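Local coordinates for protein putative oxidoreductase (Bacteroides fragilis NCTC 9343, PDB 3EOF) that binds flavin mononucleotide between two subunits and is probably an FMN-dependent oxidoreductase of the nitroreductase family, at residues 126-131 and 157-162; 13-18 and 69-74. One frame throughout, in Å; residues are numbered along the deposited sequence.

Contact 1. Residues 126-131 and 157-162; sequences LGICYL and VTVGYP. With FMN (flavin mononucleotide), chain C.
Val157 and Tyr130 form a non-hydrogen-bonded pair of the antiparallel strands, their side chains side by side. A chi1 of 173° sends Val157 CG1 to Ile128 CB at 3.8 Å and leaves CG2 over one face of the Tyr130 ring in a CH-pi contact, 4.0 Å from the centroid. Next comes Thr158, hydrogen-bonded to Cys129 in both directions: Thr158 N gives to Cys129 O at 3.0 Å, and Cys129 N returns the bond to Thr158 O. The Thr158 methyl CG2 meets Leu131 CD1 at 3.7 Å, and its hydroxyl bonds to Tyr15. With chi1 at -176°, Cys129 SG swings opposite its backbone N and comes to 3.6 Å from FMN N1; strand 127-131 thus lines the flavin pocket. Val159 CG1 packs on Ile128 CG2. Gly160 pairs with Gly127, whose N reaches Gly160 O at 2.7 Å. Beyond the paired strands, Tyr161 receives Leu126 CD2 over the centre of one ring face, 3.5 Å from the centroid, and Pro162 lies against the backbone of Gly127. The pair forms one edge of the chain's four-stranded sheet, with 151-160 bonded on its other side to strand 73-80. Helix 100-123 and Ser36 of the second subunit pack against Ile128 and Tyr130, on the face they share with Val157 and Val159; helix 67-70 meets Cys129, Thr158 and Leu131, and helix 22-32 meets Leu126 and Tyr161.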
ATOM      1  N   LEU A 126     -10.526  13.948 -11.415  1.00 20.61           N
ATOM      2  CA  LEU A 126     -10.933  14.149 -10.010  1.00 19.26           C
ATOM      3  C   LEU A 126      -9.724  14.493  -9.116  1.00 22.57           C
ATOM      4  O   LEU A 126      -8.570  14.393  -9.517  1.00 23.89           O
ATOM      5  CB  LEU A 126     -11.640  12.910  -9.498  1.00 17.51           C
ATOM      6  CG  LEU A 126     -12.921  12.438 -10.185  1.00 17.66           C
ATOM      7  CD1 LEU A 126     -13.179  10.929  -9.955  1.00 20.71           C
ATOM      8  CD2 LEU A 126     -14.120  13.249  -9.765  1.00 26.18           C
ATOM      9  N   GLY A 127     -10.007  14.968  -7.907  1.00 23.82           N
ATOM     10  CA  GLY A 127      -8.967  15.263  -6.947  1.00 20.44           C
ATOM     11  C   GLY A 127      -9.242  14.353  -5.761  1.00 20.08           C
ATOM     12  O   GLY A 127     -10.375  14.089  -5.403  1.00 21.21           O
ATOM     13  N   ILE A 128      -8.186  13.860  -5.161  1.00 20.73           N
ATOM     14  CA  ILE A 128      -8.275  12.958  -4.046  1.00 21.57           C
ATOM     15  C   ILE A 128      -7.373  13.469  -2.901  1.00 22.40           C
ATOM     16  O   ILE A 128      -6.489  14.294  -3.083  1.00 20.18           O
ATOM     17  CB  ILE A 128      -7.849  11.508  -4.459  1.00 21.64           C
ATOM     18  CG1 ILE A 128      -6.352  11.436  -4.783  1.00 22.93           C
ATOM     19  CG2 ILE A 128      -8.687  10.977  -5.702  1.00 22.96           C
ATOM     20  CD1 ILE A 128      -5.398  11.275  -3.596  1.00 15.61           C
ATOM     21  N   CYS A 129      -7.622  12.924  -1.726  1.00 24.06           N
ATOM     22  CA  CYS A 129      -6.853  13.192  -0.532  1.00 23.52           C
ATOM     23  C   CYS A 129      -6.981  11.964   0.349  1.00 23.07           C
ATOM     24  O   CYS A 129      -8.084  11.468   0.583  1.00 23.49           O
ATOM     25  CB  CYS A 129      -7.382  14.403   0.219  1.00 24.55           C
ATOM     26  SG  CYS A 129      -6.380  14.820   1.638  1.00 24.34           S
ATOM     27  N   TYR A 130      -5.858  11.436   0.807  1.00 24.04           N
ATOM     28  CA  TYR A 130      -5.885  10.319   1.714  1.00 23.78           C
ATOM     29  C   TYR A 130      -6.054  10.899   3.094  1.00 25.35           C
ATOM     30  O   TYR A 130      -5.569  11.990   3.346  1.00 27.90           O
ATOM     31  CB  TYR A 130      -4.568   9.575   1.678  1.00 22.04           C
ATOM     32  CG  TYR A 130      -4.351   8.631   0.477  1.00 21.19           C
ATOM     33  CD1 TYR A 130      -4.712   7.304   0.562  1.00 26.06           C
ATOM     34  CD2 TYR A 130      -3.731   9.046  -0.662  1.00 21.10           C
ATOM     35  CE1 TYR A 130      -4.466   6.407  -0.475  1.00 15.15           C
ATOM     36  CE2 TYR A 130      -3.495   8.148  -1.728  1.00 17.37           C
ATOM     37  CZ  TYR A 130      -3.878   6.806  -1.589  1.00 20.67           C
ATOM     38  OH  TYR A 130      -3.701   5.842  -2.575  1.00 17.70           O
ATOM     39  N   LEU A 131      -6.745  10.179   3.968  1.00 26.55           N
ATOM     40  CA  LEU A 131      -6.856  10.572   5.365  1.00 30.55           C
ATOM     41  C   LEU A 131      -6.066   9.481   6.162  1.00 32.99           C
ATOM     42  O   LEU A 131      -6.406   8.228   6.160  1.00 32.75           O
ATOM     43  CB  LEU A 131      -8.308  10.720   5.829  1.00 28.52           C
ATOM     44  CG  LEU A 131      -9.315  11.443   4.917  1.00 29.12           C
ATOM     45  CD1 LEU A 131     -10.738  11.171   5.414  1.00 26.34           C
ATOM     46  CD2 LEU A 131      -9.028  12.959   4.768  1.00 27.55           C
ATOM     47  N   VAL A 157     -10.090   7.777   1.437  1.00 23.39           N
ATOM     48  CA  VAL A 157      -9.846   8.749   0.408  1.00 22.40           C
ATOM     49  C   VAL A 157     -11.103   9.538   0.144  1.00 24.78           C
ATOM     50  O   VAL A 157     -12.161   8.974  -0.143  1.00 26.43           O
ATOM     51  CB  VAL A 157      -9.409   8.049  -0.863  1.00 22.21           C
ATOM     52  CG1 VAL A 157      -9.294   8.989  -2.066  1.00 19.42           C
ATOM     53  CG2 VAL A 157      -8.097   7.328  -0.611  1.00 22.24           C
ATOM     54  N   THR A 158     -10.972  10.856   0.241  1.00 25.62           N
ATOM     55  CA  THR A 158     -12.029  11.811  -0.124  1.00 23.36           C
ATOM     56  C   THR A 158     -11.776  12.124  -1.615  1.00 23.54           C
ATOM     57  O   THR A 158     -10.641  12.338  -2.025  1.00 24.15           O
ATOM     58  CB  THR A 158     -11.988  13.014   0.800  1.00 23.03           C
ATOM     59  OG1 THR A 158     -10.715  13.671   0.690  1.00 20.25           O
ATOM     60  CG2 THR A 158     -12.223  12.522   2.291  1.00 18.29           C
ATOM     61  N   VAL A 159     -12.835  12.056  -2.408  1.00 23.97           N
ATOM     62  CA  VAL A 159     -12.782  12.191  -3.855  1.00 23.87           C
ATOM     63  C   VAL A 159     -13.846  13.190  -4.313  1.00 24.50           C
ATOM     64  O   VAL A 159     -14.993  13.182  -3.808  1.00 21.74           O
ATOM     65  CB  VAL A 159     -13.240  10.883  -4.626  1.00 26.62           C
ATOM     66  CG1 VAL A 159     -12.584  10.832  -5.987  1.00 23.84           C
ATOM     67  CG2 VAL A 159     -13.000   9.641  -3.855  1.00 27.48           C
ATOM     68  N   GLY A 160     -13.479  14.020  -5.293  1.00 22.87           N
ATOM     69  CA  GLY A 160     -14.398  14.988  -5.850  1.00 22.56           C
ATOM     70  C   GLY A 160     -13.775  15.668  -7.019  1.00 22.43           C
ATOM     71  O   GLY A 160     -12.620  15.433  -7.324  1.00 25.60           O
ATOM     72  N   TYR A 161     -14.555  16.481  -7.714  1.00 22.83           N
ATOM     73  CA  TYR A 161     -14.009  17.290  -8.781  1.00 23.82           C
ATOM     74  C   TYR A 161     -13.324  18.445  -8.075  1.00 22.87           C
ATOM     75  O   TYR A 161     -13.863  18.962  -7.123  1.00 19.94           O
ATOM     76  CB  TYR A 161     -15.100  17.780  -9.702  1.00 23.84           C
ATOM     77  CG  TYR A 161     -15.639  16.679 -10.531  1.00 25.33           C
ATOM     78  CD1 TYR A 161     -16.691  15.892 -10.081  1.00 25.11           C
ATOM     79  CD2 TYR A 161     -15.091  16.409 -11.766  1.00 29.88           C
ATOM     80  CE1 TYR A 161     -17.193  14.898 -10.852  1.00 25.61           C
ATOM     81  CE2 TYR A 161     -15.595  15.430 -12.546  1.00 25.99           C
ATOM     82  CZ  TYR A 161     -16.645  14.668 -12.087  1.00 26.53           C
ATOM     83  OH  TYR A 161     -17.128  13.677 -12.894  1.00 29.53           O
ATOM     84  N   PRO A 162     -12.118  18.814  -8.518  1.00 25.54           N
ATOM     85  CA  PRO A 162     -11.331  19.822  -7.811  1.00 23.60           C
ATOM     86  C   PRO A 162     -11.920  21.213  -7.777  1.00 22.14           C
ATOM     87  O   PRO A 162     -12.402  21.688  -8.784  1.00 22.17           O
ATOM     88  CB  PRO A 162     -10.022  19.864  -8.606  1.00 25.53           C
ATOM     89  CG  PRO A 162      -9.997  18.675  -9.462  1.00 25.14           C
ATOM     90  CD  PRO A 162     -11.416  18.301  -9.713  1.00 26.14           C
TER
HETATM   91  N1  FMN C 300      -3.624  15.040   3.865  1.00 33.36           N
HETATM   92  C2  FMN C 300      -4.431  15.689   4.806  1.00 35.43           C
HETATM   93  O2  FMN C 300      -4.799  16.862   4.631  1.00 31.38           O
HETATM   94  N3  FMN C 300      -4.816  15.045   5.984  1.00 32.31           N
HETATM   95  C4  FMN C 300      -4.423  13.726   6.286  1.00 40.49           C
HETATM   96  O4  FMN C 300      -5.117  13.043   7.131  1.00 35.07           O
HETATM   97  C4A FMN C 300      -3.583  13.091   5.320  1.00 35.71           C
HETATM   98  N5  FMN C 300      -3.146  11.793   5.546  1.00 35.20           N
HETATM   99  C5A FMN C 300      -2.371  11.112   4.620  1.00 40.60           C
HETATM  100  C6  FMN C 300      -1.998   9.797   4.931  1.00 36.95           C
HETATM  101  C7  FMN C 300      -1.213   9.059   4.063  1.00 34.24           C
HETATM  102  C7M FMN C 300      -0.831   7.666   4.473  1.00 31.24           C
HETATM  103  C8  FMN C 300      -0.782   9.638   2.872  1.00 30.00           C
HETATM  104  C8M FMN C 300      -0.146   8.757   1.849  1.00 29.62           C
HETATM  105  C9  FMN C 300      -1.154  10.963   2.550  1.00 35.91           C
HETATM  106  C9A FMN C 300      -1.960  11.738   3.422  1.00 31.66           C
HETATM  107  N10 FMN C 300      -2.372  13.072   3.178  1.00 33.30           N
HETATM  108  C10 FMN C 300      -3.179  13.739   4.118  1.00 36.13           C
HETATM  109  C1' FMN C 300      -1.908  13.860   1.955  1.00 23.93           C
HETATM  110  C2' FMN C 300      -0.457  14.274   2.158  1.00 24.82           C
HETATM  111  O2' FMN C 300      -0.417  15.295   3.165  1.00 36.23           O
HETATM  112  C3' FMN C 300       0.200  14.667   0.850  1.00 31.32           C
HETATM  113  O3' FMN C 300       0.335  13.560  -0.060  1.00 25.00           O
HETATM  114  C4' FMN C 300       1.588  15.291   1.056  1.00 27.01           C
HETATM  115  O4' FMN C 300       1.482  16.559   1.673  1.00 34.24           O
HETATM  116  C5' FMN C 300       2.230  15.549  -0.278  1.00 18.34           C
HETATM  117  O5' FMN C 300       1.261  16.318  -0.993  1.00 26.25           O
HETATM  118  P   FMN C 300       0.815  15.933  -2.513  1.00 38.94           P
HETATM  119  O1P FMN C 300       0.089  14.571  -2.541  1.00 20.30           O
HETATM  120  O2P FMN C 300       2.065  15.840  -3.351  1.00 30.73           O
HETATM  121  O3P FMN C 300       0.000  17.146  -2.986  1.00 32.22           O

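Contact 2. Residues 13-18 and 69-74. With FMN (flavin mononucleotide), chain C.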
ATOM      1  N   ARG A  13      -8.104  18.942  -1.717  1.00 22.90           N
ATOM      2  CA  ARG A  13      -8.885  18.929  -0.495  1.00 22.69           C
ATOM      3  C   ARG A  13     -10.159  19.787  -0.553  1.00 22.67           C
ATOM      4  O   ARG A  13     -10.896  19.860   0.423  1.00 23.07           O
ATOM      5  CB  ARG A  13      -8.016  19.460   0.652  1.00 23.53           C
ATOM      6  CG  ARG A  13      -6.811  18.611   0.977  1.00 27.76           C
ATOM      7  CD  ARG A  13      -5.922  19.274   1.993  1.00 27.27           C
ATOM      8  NE  ARG A  13      -4.817  18.402   2.374  1.00 29.97           N
ATOM      9  CZ  ARG A  13      -3.642  18.303   1.744  1.00 35.45           C
ATOM     10  NH1 ARG A  13      -3.364  19.003   0.654  1.00 37.19           N
ATOM     11  NH2 ARG A  13      -2.726  17.471   2.205  1.00 37.82           N
ATOM     12  N   LYS A  14     -10.396  20.476  -1.669  1.00 22.49           N
ATOM     13  CA  LYS A  14     -11.562  21.344  -1.824  1.00 21.49           C
ATOM     14  C   LYS A  14     -12.246  20.817  -3.068  1.00 22.08           C
ATOM     15  O   LYS A  14     -11.577  20.636  -4.081  1.00 19.81           O
ATOM     16  CB  LYS A  14     -11.155  22.791  -2.056  1.00 22.23           C
ATOM     17  CG  LYS A  14     -10.312  23.425  -1.009  1.00 30.85           C
ATOM     18  CD  LYS A  14     -11.093  23.787   0.191  1.00 43.38           C
ATOM     19  CE  LYS A  14     -10.188  24.468   1.225  1.00 53.40           C
ATOM     20  NZ  LYS A  14      -9.511  25.692   0.697  1.00 54.08           N
ATOM     21  N   TYR A  15     -13.561  20.597  -2.998  1.00 20.98           N
ATOM     22  CA  TYR A  15     -14.283  19.976  -4.097  1.00 22.24           C
ATOM     23  C   TYR A  15     -15.437  20.825  -4.532  1.00 23.38           C
ATOM     24  O   TYR A  15     -16.022  21.616  -3.773  1.00 23.37           O
ATOM     25  CB  TYR A  15     -14.765  18.567  -3.703  1.00 22.43           C
ATOM     26  CG  TYR A  15     -13.659  17.784  -3.025  1.00 23.04           C
ATOM     27  CD1 TYR A  15     -12.638  17.198  -3.765  1.00 22.35           C
ATOM     28  CD2 TYR A  15     -13.585  17.712  -1.630  1.00 24.50           C
ATOM     29  CE1 TYR A  15     -11.586  16.527  -3.134  1.00 20.81           C
ATOM     30  CE2 TYR A  15     -12.543  17.012  -0.986  1.00 22.55           C
ATOM     31  CZ  TYR A  15     -11.565  16.432  -1.737  1.00 23.26           C
ATOM     32  OH  TYR A  15     -10.550  15.764  -1.102  1.00 24.42           O
ATOM     33  N   GLN A  16     -15.732  20.657  -5.798  1.00 23.49           N
ATOM     34  CA  GLN A  16     -16.775  21.367  -6.466  1.00 25.52           C
ATOM     35  C   GLN A  16     -18.087  20.722  -5.997  1.00 27.66           C
ATOM     36  O   GLN A  16     -18.107  19.556  -5.569  1.00 26.55           O
ATOM     37  CB  GLN A  16     -16.538  21.201  -7.979  1.00 23.69           C
ATOM     38  CG  GLN A  16     -17.234  22.155  -8.854  1.00 37.34           C
ATOM     39  CD  GLN A  16     -17.207  21.715 -10.305  1.00 33.36           C
ATOM     40  OE1 GLN A  16     -16.249  21.045 -10.727  1.00 28.51           O
ATOM     41  NE2 GLN A  16     -18.282  22.076 -11.079  1.00 28.85           N
ATOM     42  N   GLN A  17     -19.160  21.502  -6.020  1.00 31.02           N
ATOM     43  CA  GLN A  17     -20.497  21.025  -5.702  1.00 33.69           C
ATOM     44  C   GLN A  17     -20.952  20.353  -6.971  1.00 33.28           C
ATOM     45  O   GLN A  17     -21.700  20.955  -7.745  1.00 33.09           O
ATOM     46  CB  GLN A  17     -21.444  22.208  -5.434  1.00 34.13           C
ATOM     47  CG  GLN A  17     -21.158  22.973  -4.179  1.00 45.02           C
ATOM     48  CD  GLN A  17     -21.572  22.196  -2.957  1.00 53.87           C
ATOM     49  OE1 GLN A  17     -22.756  21.877  -2.785  1.00 59.60           O
ATOM     50  NE2 GLN A  17     -20.609  21.896  -2.092  1.00 53.67           N
ATOM     51  N   LYS A  18     -20.482  19.132  -7.190  1.00 30.63           N
ATOM     52  CA  LYS A  18     -20.749  18.347  -8.389  1.00 28.05           C
ATOM     53  C   LYS A  18     -20.523  16.908  -7.960  1.00 27.06           C
ATOM     54  O   LYS A  18     -19.476  16.578  -7.418  1.00 27.69           O
ATOM     55  CB  LYS A  18     -19.796  18.734  -9.510  1.00 25.14           C
ATOM     56  CG  LYS A  18     -19.876  17.872 -10.763  1.00 21.61           C
ATOM     57  CD  LYS A  18     -18.923  18.420 -11.816  1.00 28.76           C
ATOM     58  CE  LYS A  18     -18.812  17.557 -13.081  1.00 28.68           C
ATOM     59  NZ  LYS A  18     -20.133  17.142 -13.530  1.00 32.24           N
ATOM     60  N   LYS A  69     -16.787  15.871   4.879  1.00 26.83           N
ATOM     61  CA  LYS A  69     -18.143  16.354   4.618  1.00 26.99           C
ATOM     62  C   LYS A  69     -18.231  17.028   3.262  1.00 25.61           C
ATOM     63  O   LYS A  69     -19.252  16.946   2.597  1.00 26.18           O
ATOM     64  CB  LYS A  69     -18.605  17.316   5.707  1.00 27.54           C
ATOM     65  CG  LYS A  69     -18.860  16.698   7.086  1.00 28.93           C
ATOM     66  CD  LYS A  69     -19.278  17.819   8.072  1.00 33.95           C
ATOM     67  CE  LYS A  69     -19.225  17.403   9.545  1.00 43.25           C
ATOM     68  NZ  LYS A  69     -19.496  18.551  10.519  1.00 38.25           N
ATOM     69  N   GLU A  70     -17.147  17.660   2.833  1.00 23.62           N
ATOM     70  CA  GLU A  70     -17.148  18.404   1.611  1.00 24.67           C
ATOM     71  C   GLU A  70     -17.037  17.570   0.349  1.00 24.19           C
ATOM     72  O   GLU A  70     -17.559  17.970  -0.680  1.00 27.05           O
ATOM     73  CB  GLU A  70     -16.077  19.473   1.685  1.00 26.46           C
ATOM     74  CG  GLU A  70     -16.431  20.483   2.755  1.00 27.87           C
ATOM     75  CD  GLU A  70     -15.413  21.586   2.933  1.00 34.10           C
ATOM     76  OE1 GLU A  70     -14.515  21.756   2.039  1.00 38.47           O
ATOM     77  OE2 GLU A  70     -15.544  22.279   3.990  1.00 36.76           O
ATOM     78  N   ALA A  71     -16.408  16.398   0.412  1.00 23.92           N
ATOM     79  CA  ALA A  71     -16.296  15.580  -0.805  1.00 22.42           C
ATOM     80  C   ALA A  71     -17.619  14.882  -1.075  1.00 22.49           C
ATOM     81  O   ALA A  71     -18.318  14.517  -0.144  1.00 21.60           O
ATOM     82  CB  ALA A  71     -15.152  14.568  -0.727  1.00 20.84           C
ATOM     83  N   PRO A  72     -17.995  14.746  -2.365  1.00 23.49           N
ATOM     84  CA  PRO A  72     -19.189  14.016  -2.685  1.00 25.82           C
ATOM     85  C   PRO A  72     -19.088  12.530  -2.317  1.00 26.39           C
ATOM     86  O   PRO A  72     -20.111  11.901  -1.961  1.00 25.95           O
ATOM     87  CB  PRO A  72     -19.302  14.185  -4.202  1.00 24.19           C
ATOM     88  CG  PRO A  72     -17.971  14.426  -4.663  1.00 25.15           C
ATOM     89  CD  PRO A  72     -17.375  15.288  -3.587  1.00 25.32           C
ATOM     90  N   VAL A  73     -17.866  11.996  -2.378  1.00 25.09           N
ATOM     91  CA  VAL A  73     -17.582  10.586  -2.077  1.00 22.86           C
ATOM     92  C   VAL A  73     -16.401  10.467  -1.112  1.00 25.45           C
ATOM     93  O   VAL A  73     -15.375  11.144  -1.267  1.00 26.12           O
ATOM     94  CB  VAL A  73     -17.257   9.784  -3.385  1.00 20.09           C
ATOM     95  CG1 VAL A  73     -16.956   8.365  -3.050  1.00 19.37           C
ATOM     96  CG2 VAL A  73     -18.424   9.904  -4.396  1.00 17.03           C
ATOM     97  N   VAL A  74     -16.590   9.617  -0.106  1.00 24.62           N
ATOM     98  CA  VAL A  74     -15.574   9.229   0.873  1.00 23.37           C
ATOM     99  C   VAL A  74     -15.488   7.719   0.750  1.00 23.60           C
ATOM    100  O   VAL A  74     -16.499   7.018   0.863  1.00 20.15           O
ATOM    101  CB  VAL A  74     -15.940   9.654   2.324  1.00 21.60           C
ATOM    102  CG1 VAL A  74     -14.843   9.248   3.310  1.00 16.37           C
ATOM    103  CG2 VAL A  74     -16.168  11.147   2.349  1.00 18.70           C
TER
HETATM  104  N1  FMN C 300      -3.624  15.040   3.865  1.00 33.36           N
HETATM  105  C2  FMN C 300      -4.431  15.689   4.806  1.00 35.43           C
HETATM  106  O2  FMN C 300      -4.799  16.862   4.631  1.00 31.38           O
HETATM  107  N3  FMN C 300      -4.816  15.045   5.984  1.00 32.31           N
HETATM  108  C4  FMN C 300      -4.423  13.726   6.286  1.00 40.49           C
HETATM  109  O4  FMN C 300      -5.117  13.043   7.131  1.00 35.07           O
HETATM  110  C4A FMN C 300      -3.583  13.091   5.320  1.00 35.71           C
HETATM  111  N5  FMN C 300      -3.146  11.793   5.546  1.00 35.20           N
HETATM  112  C5A FMN C 300      -2.371  11.112   4.620  1.00 40.60           C
HETATM  113  C6  FMN C 300      -1.998   9.797   4.931  1.00 36.95           C
HETATM  114  C7  FMN C 300      -1.213   9.059   4.063  1.00 34.24           C
HETATM  115  C7M FMN C 300      -0.831   7.666   4.473  1.00 31.24           C
HETATM  116  C8  FMN C 300      -0.782   9.638   2.872  1.00 30.00           C
HETATM  117  C8M FMN C 300      -0.146   8.757   1.849  1.00 29.62           C
HETATM  118  C9  FMN C 300      -1.154  10.963   2.550  1.00 35.91           C
HETATM  119  C9A FMN C 300      -1.960  11.738   3.422  1.00 31.66           C
HETATM  120  N10 FMN C 300      -2.372  13.072   3.178  1.00 33.30           N
HETATM  121  C10 FMN C 300      -3.179  13.739   4.118  1.00 36.13           C
HETATM  122  C1' FMN C 300      -1.908  13.860   1.955  1.00 23.93           C
HETATM  123  C2' FMN C 300      -0.457  14.274   2.158  1.00 24.82           C
HETATM  124  O2' FMN C 300      -0.417  15.295   3.165  1.00 36.23           O
HETATM  125  C3' FMN C 300       0.200  14.667   0.850  1.00 31.32           C
HETATM  126  O3' FMN C 300       0.335  13.560  -0.060  1.00 25.00           O
HETATM  127  C4' FMN C 300       1.588  15.291   1.056  1.00 27.01           C
HETATM  128  O4' FMN C 300       1.482  16.559   1.673  1.00 34.24           O
HETATM  129  C5' FMN C 300       2.230  15.549  -0.278  1.00 18.34           C
HETATM  130  O5' FMN C 300       1.261  16.318  -0.993  1.00 26.25           O
HETATM  131  P   FMN C 300       0.815  15.933  -2.513  1.00 38.94           P
HETATM  132  O1P FMN C 300       0.089  14.571  -2.541  1.00 20.30           O
HETATM  133  O2P FMN C 300       2.065  15.840  -3.351  1.00 30.73           O
HETATM  134  O3P FMN C 300       0.000  17.146  -2.986  1.00 32.22           O
HETATM  135  O   HOH W   1     -12.143  20.556   2.534  1.00 26.07           O
HETATM  136  O   HOH W   2     -14.716  21.560  -0.779  1.00 21.41           O
HETATM  137  O   HOH W   3     -17.553  21.420  -0.930  1.00 40.76           O
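Apolar contact centres on Tyr15 and Ala71, the residue at which the chain leaves helix 67-70. The methyl CB of Ala71 lies over one face of the Tyr15 ring, 4.0 Å from its centroid and 30° off the normal, a CH-pi contact displaced toward the CD2-CE2 side. The ring comes there because CG of Tyr15 stands anti to the carbonyl carbon (chi1 -46°), with Thr158 as the partner of its OH. Pro72 extends this surface, its CD meeting Tyr15 CB at 4.2 Å and its CG approaching Lys18 O at 3.8 Å.

Polar contact between the segments passes through water, with no direct hydrogen bond. One water donates to Glu70 OE1 at 2.7 Å; its other leg, to Arg13 O, is short and doubtful. A second accepts from Tyr15 N at 2.7 Å and can donate to the same Glu70 OE1, so one carboxylate oxygen probably takes part in two water bridges to the loop.

Ligand contact falls to Arg13, whose side chain is extended from CG to NE and leads away from 69-74. Its guanidinium turns an edge to the flavin: NE gives a nearly straight bond to FMN O2 at 2.7 Å (167°), and NH2 reaches FMN N1 at 3.1 Å. Such a positive group beside N1 and O2 would probably stabilise negative charge on a reduced flavin, an arrangement characteristic of the FMN site of nitroreductase-family enzymes.

From the N terminus, the loop 13-18, whose Arg13 reaches the flavin, is met again about fifty residues later by 69-74, where helix 67-70 gives way to strand 73-80; contact 2 closes there. The chain then runs through strand 73-80 and helix 100-123 before contact 1 opens at 126-131 and closes with 157-162, after a connection holding helix 138-145 and the first part of strand 151-160. The two loops therefore follow in series, neither crossing nor enclosing the other. In space they adjoin: Gln16 N and Tyr161 O lie 2.9 Å apart in a probable hydrogen bond, and strands 151-160 and 73-80 are neighbours in one sheet. Together they join the 13-18 loop to the sheet, with Arg13 and strand 127-131 both reaching the same FMN.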